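Local coordinates for aeromonas extracellular serine protease (Aeromonas sobria, PDB 3WQB), which preferentially cleaves peptide bonds after two basic residues, one of them lysine, as a secreted calcium-binding serine protease of the furin subfamily and probable virulence factor, at residues W60-R64 with T65-G69; K222-G226 with G227-N231; G330-N333 with G334-A338; P354-V358 with R359-D363. The protein carries 1 engineered substitution. One frame throughout, in Å; residues are numbered along the deposited sequence.

Contact 1 (W60-R64 with T65-G69); sequences WWAHR and TGVLG
Trp61 meets Thr65 one helical turn further on, by backbone and by ring. Its carbonyl O takes the hydroxyl of Thr65 in a hydrogen bond of 2.9 Å to OG1, with the backbone N of Thr65 adding a weak second bond. The methyl CG2 of Thr65 sits over the middle of the indole face, 3.9 Å from the centroid of the Trp61 five-membered ring, a CH-pi contact. With chi1 at 62°, OG1 lies between the threonine's backbone N and carbonyl carbon, and CG2 lies anti to the carbonyl carbon, over the indole. At Ala62 the carbonyl O is gripped from opposite faces of its plane, by Thr65 N at 3.2 Å and by Val67 N at 2.9 Å. The second of these bonds, with a weak one from Gly66 N to His63 O, makes a Schellman motif that ends the helix, and Gly66 is its C-prime residue with phi of 82°. Ala62 CB also lies 3.8 Å from Val67 CB, while Val67 itself leans on Leu348 and Ala352 of helix 335-352. The His63 imidazole receives Leu68 CD2 over one face, 4.0 Å from the ring centroid and displaced to the rim, and its NE2 is bonded to Ile135 O. The Arg64 guanidinium is bonded outside the segments, in a salt bridge with Glu22 and to Ala5 O.

Contact 2 (K222-G226 with G227-N231); sequences KIAAG and GYVLN
Ile223 faces Leu230, and Ala225 faces Tyr228, as the two hydrogen-bonded pairs of a tight antiparallel hairpin. Four backbone bonds hold it. Leu230 N gives to Ile223 O at 2.8 Å, close to the line of the carbonyl, and Ile223 N returns a bond to Leu230 O. Nearer the bend, Ala225 N reaches Tyr228 O at 2.9 Å, while Tyr228 N meets Ala225 O at 3.0 Å from well above the carbonyl plane, 54° out of it. That steeper approach comes where the chain closes in a type I' turn, whose two corners are Gly226 and Gly227, both with positive phi.

CA-H...O contacts fill in between these bonds: Ala224 CA lies 3.2 Å from Tyr228 O, and Val229 CA lies 3.3 Å from Ile223 O.

The side-chain packing is thin. On one face Ile223 CG1 and Leu230 CB stand 4.2 Å apart, and the edge of the Tyr228 ring passes Gly226 O, with CD1 3.4 Å from that oxygen. Ala224 and Val229 share the other face, where the extended chain of Lys222 slants past and lays CD 4.1 Å from Val229 CG1.

Strand 228-233 pairs in turn with strand 559-565 of the P-domain, so this hairpin of the protease domain joins the two domains in one sheet. Ala224 O accepts a hydrogen bond from a polar side chain of another protein chain. With few and loose side-chain contacts across it, the pairing rests chiefly on backbone bonds and on the type I' turn at Gly226-Gly227.

Contact 3 (G330-N333 with G334-A338); sequences GVMN and GTASA. Engineered in segment 334-338: Ala336 (natural residue Ser).
Asn333 O takes the hydroxyl of Ser337 in a 2.9 Å hydrogen bond to OG. The donor stands 56° out of the carbonyl plane with a C=O...OG angle of 96°, so it reaches the oxygen from the side and out of the plane, off the lone pairs. With chi1 of -73° the serine keeps OG beside its own backbone N, on the side of the helix that faces the incoming chain.

The same OG is covered by Met332. Its CG lies 3.3 Å from Ser337 OG, and the bend at chi2 brings the methyl round as well, with CE 3.6 Å from that oxygen. CE then continues to Ala336, 4.0 Å from its CB, and thus the thioether chain lies across the first turn. Beyond it Met332 packs on Ser118 and Val119 of helix 115-124.

In the subtilisin fold the nucleophilic serine sits at the start of this helix; here Gly334 is the N-cap of helix 335-352. Ala336 is an engineered replacement for the serine of the predicted charge relay, and its side chain lies about 3 Å from that of His115 and about 6 Å from that of Asp78. Another protein chain reaches the active site here, joined to Ala336 by backbone hydrogen bonds and packing a basic side chain on Thr335 and Ala336, which is consistent with the enzyme's preference for basic residues.

Gly334 O accepts two amides of the opening turn, Ser337 N at 2.9 Å and Ala338 N at 3.2 Å. The Asn333 side-chain amide has its partner outside the segments, ND2 bonding to Glu285 O.

Contact 4 (P354-V358 with R359-D363); sequences PDLSV and RDLRD
Ser357 and Asp360 face each other at the start of helix 358-368 and exchange bonds as a capping box. A chi1 of 74° sets OG between the backbone N and the carbonyl carbon of Ser357, where it accepts from Asp360 N at 3.0 Å. In return the aspartate carboxylate folds back, and its OD2 takes Ser357 N at 3.2 Å through the anti lone pair, the one directed away from OD1. A weak bond from Ser357 OG to the same OD2, 2.9 Å long, closes the pair. OD1 is left for other work, bonded to Leu432 N and His429 NE2, so both carboxylate oxygens are held and the group is probably fixed in rotation.

Leu356 runs at about a right angle to Asp360, its CD2 3.9 Å from OD2. The same leucine puts CB 4.0 Å from Leu361 CD2, an apolar contact that spans the cap, placed as in a hydrophobic staple. Regular helix bonds follow, Leu361 N to Ser357 O and Arg362 N to Val358 O, both 2.9 Å.

Val358 CG1 comes near the Arg362 guanidinium obliquely, 4.3 Å from NE. That arginine is extended from CG to NE and ends on Phe253, by a hydrogen bond to its O and a cation-pi contact. Arg359 forms a salt bridge with Glu473 of strand 471-482, while Leu361 packs on Met346, Leu349 and Met350 of the preceding helix 335-352.

In the fold
Contacts 3 and 4 are mostly buried, whereas contacts 1 and 2 are only partly so. Helix 335-352 ties three of them together: contact 3 is its start, Val67 of contact 1 packs on its far part, and Leu361 of contact 4 lies against it from the next helix. Contacts 1 and 4 are helix ends of opposite sense, a C-terminal Schellman motif and an N-terminal capping box, with centres about 18 Å apart. Contact 2 stands on the other side of the chain's centre from both, and its strands rely on backbone pairing and a type I' turn. Another protein chain reaches contacts 2 and 3.

Contact 1 (W60-R64 with T65-G69)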
loop_
_atom_site.group_PDB
_atom_site.type_symbol
_atom_site.label_atom_id
_atom_site.label_comp_id
_atom_site.label_asym_id
_atom_site.label_seq_id
_atom_site.Cartn_x
_atom_site.Cartn_y
_atom_site.Cartn_z
ATOM N N TRP A 60 16.011 16.384 10.936
ATOM C CA TRP A 60 17.253 16.746 11.627
ATOM C C TRP A 60 17.038 17.299 13.048
ATOM O O TRP A 60 17.848 17.055 13.935
ATOM C CB TRP A 60 18.081 17.701 10.772
ATOM C CG TRP A 60 17.436 19.024 10.499
ATOM C CD1 TRP A 60 16.711 19.375 9.396
ATOM C CD2 TRP A 60 17.475 20.184 11.344
ATOM N NE1 TRP A 60 16.290 20.682 9.503
ATOM C CE2 TRP A 60 16.743 21.199 10.689
ATOM C CE3 TRP A 60 18.048 20.458 12.597
ATOM C CZ2 TRP A 60 16.581 22.474 11.238
ATOM C CZ3 TRP A 60 17.877 21.728 13.146
ATOM C CH2 TRP A 60 17.146 22.715 12.469
ATOM N N TRP A 61 15.952 18.038 13.259
ATOM C CA TRP A 61 15.682 18.632 14.559
ATOM C C TRP A 61 15.222 17.574 15.545
ATOM O O TRP A 61 15.574 17.634 16.717
ATOM C CB TRP A 61 14.691 19.787 14.424
ATOM C CG TRP A 61 14.382 20.535 15.691
ATOM C CD1 TRP A 61 14.979 21.684 16.142
ATOM C CD2 TRP A 61 13.362 20.212 16.646
ATOM N NE1 TRP A 61 14.397 22.083 17.326
ATOM C CE2 TRP A 61 13.400 21.203 17.653
ATOM C CE3 TRP A 61 12.422 19.174 16.751
ATOM C CZ2 TRP A 61 12.540 21.181 18.760
ATOM C CZ3 TRP A 61 11.562 19.157 17.845
ATOM C CH2 TRP A 61 11.623 20.159 18.831
ATOM N N ALA A 62 14.455 16.586 15.080
ATOM C CA ALA A 62 14.176 15.422 15.919
ATOM C C ALA A 62 15.483 14.768 16.386
ATOM O O ALA A 62 15.684 14.539 17.579
ATOM C CB ALA A 62 13.298 14.423 15.194
ATOM N N HIS A 63 16.384 14.507 15.449
ATOM C CA HIS A 63 17.644 13.876 15.796
ATOM C C HIS A 63 18.496 14.734 16.731
ATOM O O HIS A 63 19.081 14.204 17.669
ATOM C CB HIS A 63 18.412 13.476 14.536
ATOM C CG HIS A 63 17.910 12.209 13.915
ATOM N ND1 HIS A 63 18.728 11.358 13.204
ATOM C CD2 HIS A 63 16.681 11.637 13.917
ATOM C CE1 HIS A 63 18.023 10.324 12.784
ATOM N NE2 HIS A 63 16.778 10.469 13.199
ATOM N N ARG A 64 18.542 16.048 16.499
ATOM C CA ARG A 64 19.337 16.937 17.341
ATOM C C ARG A 64 18.718 17.158 18.717
ATOM O O ARG A 64 19.399 17.639 19.609
ATOM C CB ARG A 64 19.577 18.289 16.657
ATOM C CG ARG A 64 20.503 18.226 15.453
ATOM C CD ARG A 64 20.941 19.608 15.005
ATOM N NE ARG A 64 21.933 20.169 15.921
ATOM C CZ ARG A 64 22.410 21.410 15.869
ATOM N NH1 ARG A 64 21.999 22.258 14.936
ATOM N NH2 ARG A 64 23.309 21.803 16.764
ATOM N N THR A 65 17.441 16.828 18.898
ATOM C CA THR A 65 16.811 16.965 20.221
ATOM C C THR A 65 16.529 15.622 20.901
ATOM O O THR A 65 15.831 15.570 21.914
ATOM C CB THR A 65 15.502 17.800 20.177
ATOM O OG1 THR A 65 14.541 17.147 19.339
ATOM C CG2 THR A 65 15.749 19.234 19.674
ATOM N N GLY A 66 17.064 14.539 20.341
ATOM C CA GLY A 66 16.978 13.235 20.987
ATOM C C GLY A 66 15.672 12.490 20.770
ATOM O O GLY A 66 15.392 11.510 21.468
ATOM N N VAL A 67 14.864 12.954 19.817
ATOM C CA VAL A 67 13.671 12.222 19.379
ATOM C C VAL A 67 14.117 11.153 18.383
ATOM O O VAL A 67 14.481 11.452 17.242
ATOM C CB VAL A 67 12.619 13.168 18.746
ATOM C CG1 VAL A 67 11.414 12.374 18.246
ATOM C CG2 VAL A 67 12.166 14.245 19.749
ATOM N N LEU A 68 14.079 9.905 18.832
ATOM C CA LEU A 68 14.745 8.821 18.118
ATOM C C LEU A 68 13.940 7.524 18.043
ATOM O O LEU A 68 14.471 6.487 17.634
ATOM C CB LEU A 68 16.123 8.556 18.740
ATOM C CG LEU A 68 17.185 9.656 18.648
ATOM C CD1 LEU A 68 18.407 9.278 19.464
ATOM C CD2 LEU A 68 17.564 9.970 17.207
ATOM N N GLY A 69 12.668 7.568 18.431
ATOM C CA GLY A 69 11.829 6.380 18.356
ATOM C C GLY A 69 11.853 5.483 19.579
ATOM O O GLY A 69 11.306 4.390 19.556
#

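Contact 2 (K222-G226 with G227-N231)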
loop_
_atom_site.group_PDB
_atom_site.type_symbol
_atom_site.label_atom_id
_atom_site.label_comp_id
_atom_site.label_asym_id
_atom_site.label_seq_id
_atom_site.Cartn_x
_atom_site.Cartn_y
_atom_site.Cartn_z
ATOM N N LYS A 222 4.629 -0.156 -15.084
ATOM C CA LYS A 222 4.561 -1.598 -15.286
ATOM C C LYS A 222 4.109 -2.304 -14.027
ATOM O O LYS A 222 4.368 -1.837 -12.914
ATOM C CB LYS A 222 5.913 -2.169 -15.762
ATOM C CG LYS A 222 7.051 -2.095 -14.754
ATOM C CD LYS A 222 8.335 -2.628 -15.373
ATOM C CE LYS A 222 9.471 -2.730 -14.351
ATOM N NZ LYS A 222 10.720 -3.189 -15.008
ATOM N N ILE A 223 3.427 -3.426 -14.215
ATOM C CA ILE A 223 3.090 -4.314 -13.113
ATOM C C ILE A 223 3.569 -5.720 -13.416
ATOM O O ILE A 223 3.746 -6.100 -14.581
ATOM C CB ILE A 223 1.574 -4.314 -12.779
ATOM C CG1 ILE A 223 0.725 -4.757 -13.983
ATOM C CG2 ILE A 223 1.149 -2.937 -12.258
ATOM C CD1 ILE A 223 -0.646 -5.304 -13.600
ATOM N N ALA A 224 3.819 -6.473 -12.355
ATOM C CA ALA A 224 4.194 -7.869 -12.452
ATOM C C ALA A 224 3.169 -8.687 -11.700
ATOM O O ALA A 224 2.753 -8.324 -10.592
ATOM C CB ALA A 224 5.590 -8.090 -11.876
ATOM N N ALA A 225 2.760 -9.792 -12.305
ATOM C CA ALA A 225 1.730 -10.645 -11.752
ATOM C C ALA A 225 1.885 -12.045 -12.322
ATOM O O ALA A 225 1.889 -12.231 -13.547
ATOM C CB ALA A 225 0.351 -10.081 -12.082
ATOM N N GLY A 226 2.029 -13.019 -11.424
ATOM C CA GLY A 226 2.102 -14.436 -11.781
ATOM C C GLY A 226 3.088 -14.761 -12.889
ATOM O O GLY A 226 2.747 -15.464 -13.840
ATOM N N GLY A 227 4.305 -14.237 -12.775
ATOM C CA GLY A 227 5.365 -14.532 -13.740
ATOM C C GLY A 227 5.280 -13.808 -15.078
ATOM O O GLY A 227 5.997 -14.155 -16.019
ATOM N N TYR A 228 4.398 -12.815 -15.165
ATOM C CA TYR A 228 4.300 -11.935 -16.339
ATOM C C TYR A 228 4.515 -10.488 -15.934
ATOM O O TYR A 228 4.180 -10.093 -14.819
ATOM C CB TYR A 228 2.929 -12.052 -17.017
ATOM C CG TYR A 228 2.697 -13.353 -17.754
ATOM C CD1 TYR A 228 2.335 -14.513 -17.064
ATOM C CD2 TYR A 228 2.828 -13.425 -19.145
ATOM C CE1 TYR A 228 2.119 -15.714 -17.735
ATOM C CE2 TYR A 228 2.608 -14.623 -19.830
ATOM C CZ TYR A 228 2.256 -15.761 -19.118
ATOM O OH TYR A 228 2.039 -16.946 -19.784
ATOM N N VAL A 229 5.080 -9.703 -16.843
ATOM C CA VAL A 229 5.173 -8.258 -16.676
ATOM C C VAL A 229 4.335 -7.598 -17.769
ATOM O O VAL A 229 4.442 -7.953 -18.949
ATOM C CB VAL A 229 6.637 -7.741 -16.731
ATOM C CG1 VAL A 229 6.696 -6.240 -16.467
ATOM C CG2 VAL A 229 7.520 -8.472 -15.729
ATOM N N LEU A 230 3.489 -6.656 -17.363
ATOM C CA LEU A 230 2.625 -5.919 -18.286
ATOM C C LEU A 230 2.931 -4.432 -18.253
ATOM O O LEU A 230 3.149 -3.859 -17.187
ATOM C CB LEU A 230 1.140 -6.113 -17.946
ATOM C CG LEU A 230 0.547 -7.517 -17.915
ATOM C CD1 LEU A 230 0.786 -8.160 -16.547
ATOM C CD2 LEU A 230 -0.954 -7.439 -18.225
ATOM N N ASN A 231 2.923 -3.808 -19.427
ATOM C CA ASN A 231 3.022 -2.358 -19.542
ATOM C C ASN A 231 2.335 -1.922 -20.825
ATOM O O ASN A 231 2.264 -2.698 -21.779
ATOM C CB ASN A 231 4.490 -1.896 -19.548
ATOM C CG ASN A 231 5.231 -2.301 -20.817
ATOM O OD1 ASN A 231 5.648 -3.445 -20.970
ATOM N ND2 ASN A 231 5.395 -1.353 -21.727
#

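Contact 3 (G330-N333 with G334-A338)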
loop_
_atom_site.group_PDB
_atom_site.type_symbol
_atom_site.label_atom_id
_atom_site.label_comp_id
_atom_site.label_asym_id
_atom_site.label_seq_id
_atom_site.Cartn_x
_atom_site.Cartn_y
_atom_site.Cartn_z
ATOM N N GLY A 330 23.087 0.099 -1.492
ATOM C CA GLY A 330 22.661 1.434 -1.915
ATOM C C GLY A 330 21.558 1.402 -2.952
ATOM O O GLY A 330 21.304 2.403 -3.635
ATOM N N VAL A 331 20.908 0.250 -3.096
ATOM C CA VAL A 331 19.933 0.053 -4.171
ATOM C C VAL A 331 18.503 -0.175 -3.685
ATOM O O VAL A 331 17.589 -0.303 -4.497
ATOM C CB VAL A 331 20.345 -1.098 -5.121
ATOM C CG1 VAL A 331 21.675 -0.789 -5.795
ATOM C CG2 VAL A 331 20.385 -2.433 -4.374
ATOM N N MET A 332 18.299 -0.222 -2.369
ATOM C CA MET A 332 16.940 -0.366 -1.859
ATOM C C MET A 332 16.097 0.820 -2.311
ATOM O O MET A 332 16.563 1.947 -2.310
ATOM C CB MET A 332 16.948 -0.504 -0.339
ATOM C CG MET A 332 15.586 -0.686 0.296
ATOM S SD MET A 332 14.676 -2.075 -0.401
ATOM C CE MET A 332 13.158 -1.942 0.529
ATOM N N ASN A 333 14.858 0.561 -2.711
ATOM C CA ASN A 333 14.037 1.598 -3.320
ATOM C C ASN A 333 12.553 1.253 -3.204
ATOM O O ASN A 333 12.160 0.407 -2.401
ATOM C CB ASN A 333 14.438 1.785 -4.788
ATOM C CG ASN A 333 14.079 0.591 -5.642
ATOM O OD1 ASN A 333 13.677 -0.453 -5.125
ATOM N ND2 ASN A 333 14.204 0.738 -6.961
ATOM N N GLY A 334 11.729 1.929 -3.994
ATOM C CA GLY A 334 10.332 1.569 -4.127
ATOM C C GLY A 334 9.416 2.223 -3.117
ATOM O O GLY A 334 9.854 2.903 -2.179
ATOM N N THR A 335 8.124 2.019 -3.325
ATOM C CA THR A 335 7.190 2.344 -2.265
ATOM C C THR A 335 7.488 1.468 -1.046
ATOM O O THR A 335 7.096 1.816 0.071
ATOM C CB THR A 335 5.721 2.301 -2.719
ATOM O OG1 THR A 335 5.418 1.028 -3.309
ATOM C CG2 THR A 335 5.431 3.427 -3.696
ATOM N N ALA A 336 8.224 0.368 -1.242
ATOM C CA ALA A 336 8.719 -0.421 -0.093
ATOM C C ALA A 336 9.757 0.299 0.745
ATOM O O ALA A 336 10.068 -0.169 1.840
ATOM C CB ALA A 336 9.299 -1.730 -0.513
ATOM N N SER A 337 10.320 1.390 0.222
ATOM C CA SER A 337 11.205 2.277 0.984
ATOM C C SER A 337 10.462 3.491 1.533
ATOM O O SER A 337 10.780 3.981 2.608
ATOM C CB SER A 337 12.374 2.722 0.106
ATOM O OG SER A 337 13.275 1.645 -0.088
ATOM N N ALA A 338 9.468 3.976 0.791
ATOM C CA ALA A 338 8.606 5.043 1.289
ATOM C C ALA A 338 7.869 4.596 2.552
ATOM O O ALA A 338 7.656 5.387 3.476
ATOM C CB ALA A 338 7.630 5.469 0.225
#

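Contact 4 (P354-V358 with R359-D363)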
loop_
_atom_site.group_PDB
_atom_site.type_symbol
_atom_site.label_atom_id
_atom_site.label_comp_id
_atom_site.label_asym_id
_atom_site.label_seq_id
_atom_site.Cartn_x
_atom_site.Cartn_y
_atom_site.Cartn_z
ATOM N N PRO A 354 3.869 10.234 23.233
ATOM C CA PRO A 354 3.361 8.864 23.325
ATOM C C PRO A 354 1.866 8.736 23.592
ATOM O O PRO A 354 1.326 7.634 23.471
ATOM C CB PRO A 354 4.176 8.261 24.481
ATOM C CG PRO A 354 4.658 9.423 25.253
ATOM C CD PRO A 354 4.869 10.523 24.280
ATOM N N ASP A 355 1.205 9.841 23.937
ATOM C CA ASP A 355 -0.227 9.801 24.250
ATOM C C ASP A 355 -1.123 10.020 23.042
ATOM O O ASP A 355 -2.335 9.796 23.116
ATOM C CB ASP A 355 -0.582 10.821 25.341
ATOM C CG ASP A 355 0.042 10.488 26.682
ATOM O OD1 ASP A 355 0.530 9.351 26.854
ATOM O OD2 ASP A 355 0.035 11.371 27.568
ATOM N N LEU A 356 -0.536 10.460 21.932
ATOM C CA LEU A 356 -1.309 10.759 20.727
ATOM C C LEU A 356 -1.801 9.513 20.010
ATOM O O LEU A 356 -1.079 8.526 19.881
ATOM C CB LEU A 356 -0.500 11.643 19.784
ATOM C CG LEU A 356 -0.272 13.052 20.345
ATOM C CD1 LEU A 356 0.434 13.900 19.318
ATOM C CD2 LEU A 356 -1.583 13.717 20.771
ATOM N N SER A 357 -3.050 9.570 19.563
ATOM C CA SER A 357 -3.667 8.492 18.804
ATOM C C SER A 357 -3.120 8.474 17.378
ATOM O O SER A 357 -2.514 9.451 16.906
ATOM C CB SER A 357 -5.180 8.693 18.762
ATOM O OG SER A 357 -5.500 9.749 17.872
ATOM N N VAL A 358 -3.363 7.366 16.688
ATOM C CA VAL A 358 -2.982 7.252 15.288
ATOM C C VAL A 358 -3.639 8.348 14.452
ATOM O O VAL A 358 -2.992 8.953 13.597
ATOM C CB VAL A 358 -3.316 5.851 14.743
ATOM C CG1 VAL A 358 -3.071 5.792 13.241
ATOM C CG2 VAL A 358 -2.472 4.806 15.462
ATOM N N ARG A 359 -4.916 8.622 14.707
ATOM C CA ARG A 359 -5.590 9.689 13.982
ATOM C C ARG A 359 -4.992 11.064 14.273
ATOM O O ARG A 359 -4.904 11.899 13.378
ATOM C CB ARG A 359 -7.092 9.674 14.233
ATOM C CG ARG A 359 -7.788 8.535 13.508
ATOM C CD ARG A 359 -9.185 8.273 14.049
ATOM N NE ARG A 359 -10.040 9.451 13.951
ATOM C CZ ARG A 359 -10.500 10.159 14.981
ATOM N NH1 ARG A 359 -10.196 9.836 16.239
ATOM N NH2 ARG A 359 -11.267 11.213 14.737
ATOM N N ASP A 360 -4.555 11.294 15.513
ATOM C CA ASP A 360 -3.852 12.532 15.844
ATOM C C ASP A 360 -2.552 12.649 15.061
ATOM O O ASP A 360 -2.236 13.718 14.539
ATOM C CB ASP A 360 -3.542 12.612 17.344
ATOM C CG ASP A 360 -4.764 12.859 18.181
ATOM O OD1 ASP A 360 -5.585 13.709 17.798
ATOM O OD2 ASP A 360 -4.865 12.210 19.244
ATOM N N LEU A 361 -1.796 11.552 15.000
ATOM C CA LEU A 361 -0.524 11.559 14.285
ATOM C C LEU A 361 -0.714 11.770 12.784
ATOM O O LEU A 361 0.043 12.512 12.154
ATOM C CB LEU A 361 0.255 10.280 14.585
ATOM C CG LEU A 361 0.577 10.099 16.070
ATOM C CD1 LEU A 361 0.908 8.649 16.352
ATOM C CD2 LEU A 361 1.685 11.017 16.521
ATOM N N ARG A 362 -1.741 11.132 12.222
ATOM C CA ARG A 362 -2.116 11.386 10.829
ATOM C C ARG A 362 -2.434 12.859 10.583
ATOM O O ARG A 362 -2.012 13.424 9.566
ATOM C CB ARG A 362 -3.318 10.549 10.416
ATOM C CG ARG A 362 -3.037 9.084 10.190
ATOM C CD ARG A 362 -4.205 8.482 9.441
ATOM N NE ARG A 362 -3.999 7.059 9.222
ATOM C CZ ARG A 362 -4.862 6.247 8.621
ATOM N NH1 ARG A 362 -6.021 6.707 8.151
ATOM N NH2 ARG A 362 -4.563 4.960 8.505
ATOM N N ASP A 363 -3.182 13.468 11.505
ATOM C CA ASP A 363 -3.559 14.871 11.385
ATOM C C ASP A 363 -2.315 15.757 11.363
ATOM O O ASP A 363 -2.196 16.672 10.542
ATOM C CB ASP A 363 -4.471 15.268 12.551
ATOM C CG ASP A 363 -5.060 16.654 12.387
ATOM O OD1 ASP A 363 -5.853 16.862 11.440
ATOM O OD2 ASP A 363 -4.739 17.529 13.219
#